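Local atomic coordinates of uncharacterized peptidase Lmo0363 (Listeria monocytogenes, PDB entry 3L4E), a protein that is thought to act as a serine-type peptidase of family S51, related to peptidase E. Residues Ala123-Pro128 against Asp149-Val154. Residues are numbered along the deposited sequence; the frame is centred on the assembly and turned at random.
Sequences AVITSP and DALNLV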
loop_
_atom_site.group_PDB
_atom_site.type_symbol
_atom_site.label_atom_id
_atom_site.label_comp_id
_atom_site.label_asym_id
_atom_site.label_seq_id
_atom_site.Cartn_x
_atom_site.Cartn_y
_atom_site.Cartn_z
ATOM N N ALA A 123 -2.135 1.534 -0.036
ATOM C CA ALA A 123 -2.865 2.197 1.050
ATOM C C ALA A 123 -4.373 1.995 0.919
ATOM O O ALA A 123 -5.072 1.787 1.914
ATOM C CB ALA A 123 -2.550 3.693 1.084
ATOM N N VAL A 124 -4.881 2.076 -0.306
ATOM C CA VAL A 124 -6.315 1.956 -0.514
ATOM C C VAL A 124 -6.836 0.607 0.003
ATOM O O VAL A 124 -7.927 0.545 0.586
ATOM C CB VAL A 124 -6.697 2.190 -1.999
ATOM C CG1 VAL A 124 -8.176 1.888 -2.249
ATOM C CG2 VAL A 124 -6.373 3.617 -2.408
ATOM N N ILE A 125 -6.071 -0.472 -0.192
ATOM C CA ILE A 125 -6.558 -1.791 0.253
ATOM C C ILE A 125 -6.626 -1.972 1.777
ATOM O O ILE A 125 -7.151 -2.985 2.253
ATOM C CB ILE A 125 -5.786 -2.991 -0.383
ATOM C CG1 ILE A 125 -4.316 -2.983 0.034
ATOM C CG2 ILE A 125 -5.929 -2.999 -1.895
ATOM C CD1 ILE A 125 -3.613 -4.295 -0.295
ATOM N N THR A 126 -6.116 -1.010 2.546
ATOM C CA THR A 126 -6.278 -1.070 4.003
ATOM C C THR A 126 -7.696 -0.683 4.440
ATOM O O THR A 126 -8.090 -0.952 5.569
ATOM C CB THR A 126 -5.274 -0.177 4.767
ATOM O OG1 THR A 126 -5.544 1.204 4.493
ATOM C CG2 THR A 126 -3.838 -0.507 4.393
ATOM N N SER A 127 -8.452 -0.059 3.539
ATOM C CA SER A 127 -9.823 0.369 3.827
ATOM C C SER A 127 -10.795 -0.803 3.888
ATOM O O SER A 127 -10.450 -1.929 3.533
ATOM C CB SER A 127 -10.297 1.340 2.750
ATOM O OG SER A 127 -10.539 0.656 1.529
ATOM N N PRO A 128 -12.027 -0.541 4.338
ATOM C CA PRO A 128 -13.029 -1.617 4.350
ATOM C C PRO A 128 -13.401 -2.110 2.952
ATOM O O PRO A 128 -13.698 -3.287 2.788
ATOM C CB PRO A 128 -14.245 -0.951 5.006
ATOM C CG PRO A 128 -13.666 0.181 5.818
ATOM C CD PRO A 128 -12.510 0.680 5.010
ATOM N N ASP A 149 -14.627 -5.654 -1.017
ATOM C CA ASP A 149 -14.205 -5.630 0.385
ATOM C C ASP A 149 -12.713 -5.911 0.484
ATOM O O ASP A 149 -12.216 -6.839 -0.150
ATOM C CB ASP A 149 -14.959 -6.667 1.202
ATOM C CG ASP A 149 -16.370 -6.246 1.511
ATOM O OD1 ASP A 149 -16.752 -5.105 1.161
ATOM O OD2 ASP A 149 -17.098 -7.067 2.104
ATOM N N ALA A 150 -12.010 -5.125 1.296
ATOM C CA ALA A 150 -10.551 -5.198 1.350
ATOM C C ALA A 150 -10.026 -5.627 2.729
ATOM O O ALA A 150 -10.703 -6.376 3.445
ATOM C CB ALA A 150 -9.947 -3.874 0.913
ATOM N N LEU A 151 -8.824 -5.174 3.097
ATOM C CA LEU A 151 -8.190 -5.648 4.333
ATOM C C LEU A 151 -8.921 -5.177 5.584
ATOM O O LEU A 151 -8.864 -5.826 6.627
ATOM C CB LEU A 151 -6.712 -5.237 4.407
ATOM C CG LEU A 151 -5.806 -5.712 3.274
ATOM C CD1 LEU A 151 -4.393 -5.161 3.471
ATOM C CD2 LEU A 151 -5.784 -7.225 3.181
ATOM N N ASN A 152 -9.586 -4.032 5.485
ATOM C CA ASN A 152 -10.397 -3.546 6.593
ATOM C C ASN A 152 -9.552 -3.388 7.857
ATOM O O ASN A 152 -9.995 -3.701 8.963
ATOM C CB ASN A 152 -11.562 -4.512 6.840
ATOM C CG ASN A 152 -12.637 -3.919 7.720
ATOM O OD1 ASN A 152 -12.802 -2.702 7.787
ATOM N ND2 ASN A 152 -13.383 -4.780 8.398
ATOM N N LEU A 153 -8.320 -2.916 7.678
ATOM C CA LEU A 153 -7.417 -2.672 8.797
ATOM C C LEU A 153 -7.781 -1.403 9.540
ATOM O O LEU A 153 -7.555 -1.295 10.739
ATOM C CB LEU A 153 -5.973 -2.554 8.302
ATOM C CG LEU A 153 -5.257 -3.863 7.999
ATOM C CD1 LEU A 153 -4.160 -3.646 6.978
ATOM C CD2 LEU A 153 -4.703 -4.459 9.284
ATOM N N VAL A 154 -8.320 -0.433 8.811
ATOM C CA VAL A 154 -8.737 0.825 9.405
ATOM C C VAL A 154 -10.158 1.125 8.963
ATOM O O VAL A 154 -10.616 0.642 7.927
ATOM C CB VAL A 154 -7.805 1.994 9.023
ATOM C CG1 VAL A 154 -6.424 1.813 9.661
ATOM C CG2 VAL A 154 -7.695 2.124 7.513
#
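I125 and L151 meet where the loop 149-154 packs on the type I beta turn V124 to S127 and on P128, which come just after the short helix behind the probable nucleophile S120, itself in a nucleophile-elbow-like turn. Their side chains slant across each other, CD1 of I125 lying 3.9 Å from CD1 of L151; the I125 chi1 of 63° sets CG1 between backbone N and carbonyl carbon, and from there CD1 extends to the leucine. Beside them the methyl of A150 points at the turn, its CB 3.2 Å from I125 O. T126 sends its two branches to different partners: the T126 and L153 side chains cross at about a right angle, CG2 of T126 lying 4.1 Å from CD1 of L153, whereas OG1 lies 3.8 Å from V154 CG2 and donates to A123 O in that carbonyl's plane. P128 lies across N152, whose OD1 is 3.6 Å from both CB and CG of the ring.

Backbone bonds fix this arrangement, five N-H groups of the loop being taken up by four successive carbonyls, I125 to P128. L151 N approaches I125 O almost head-on, but N152 N and A150 N sit above the carbonyl planes of S127 and P128. T126 O is gripped twice, from opposite faces of its plane. L153 N reaches it at 2.9 Å through a bent bond (131° at the hydrogen). V154 N bonds to the same T126 O at 3.3 Å, more nearly straight (164°).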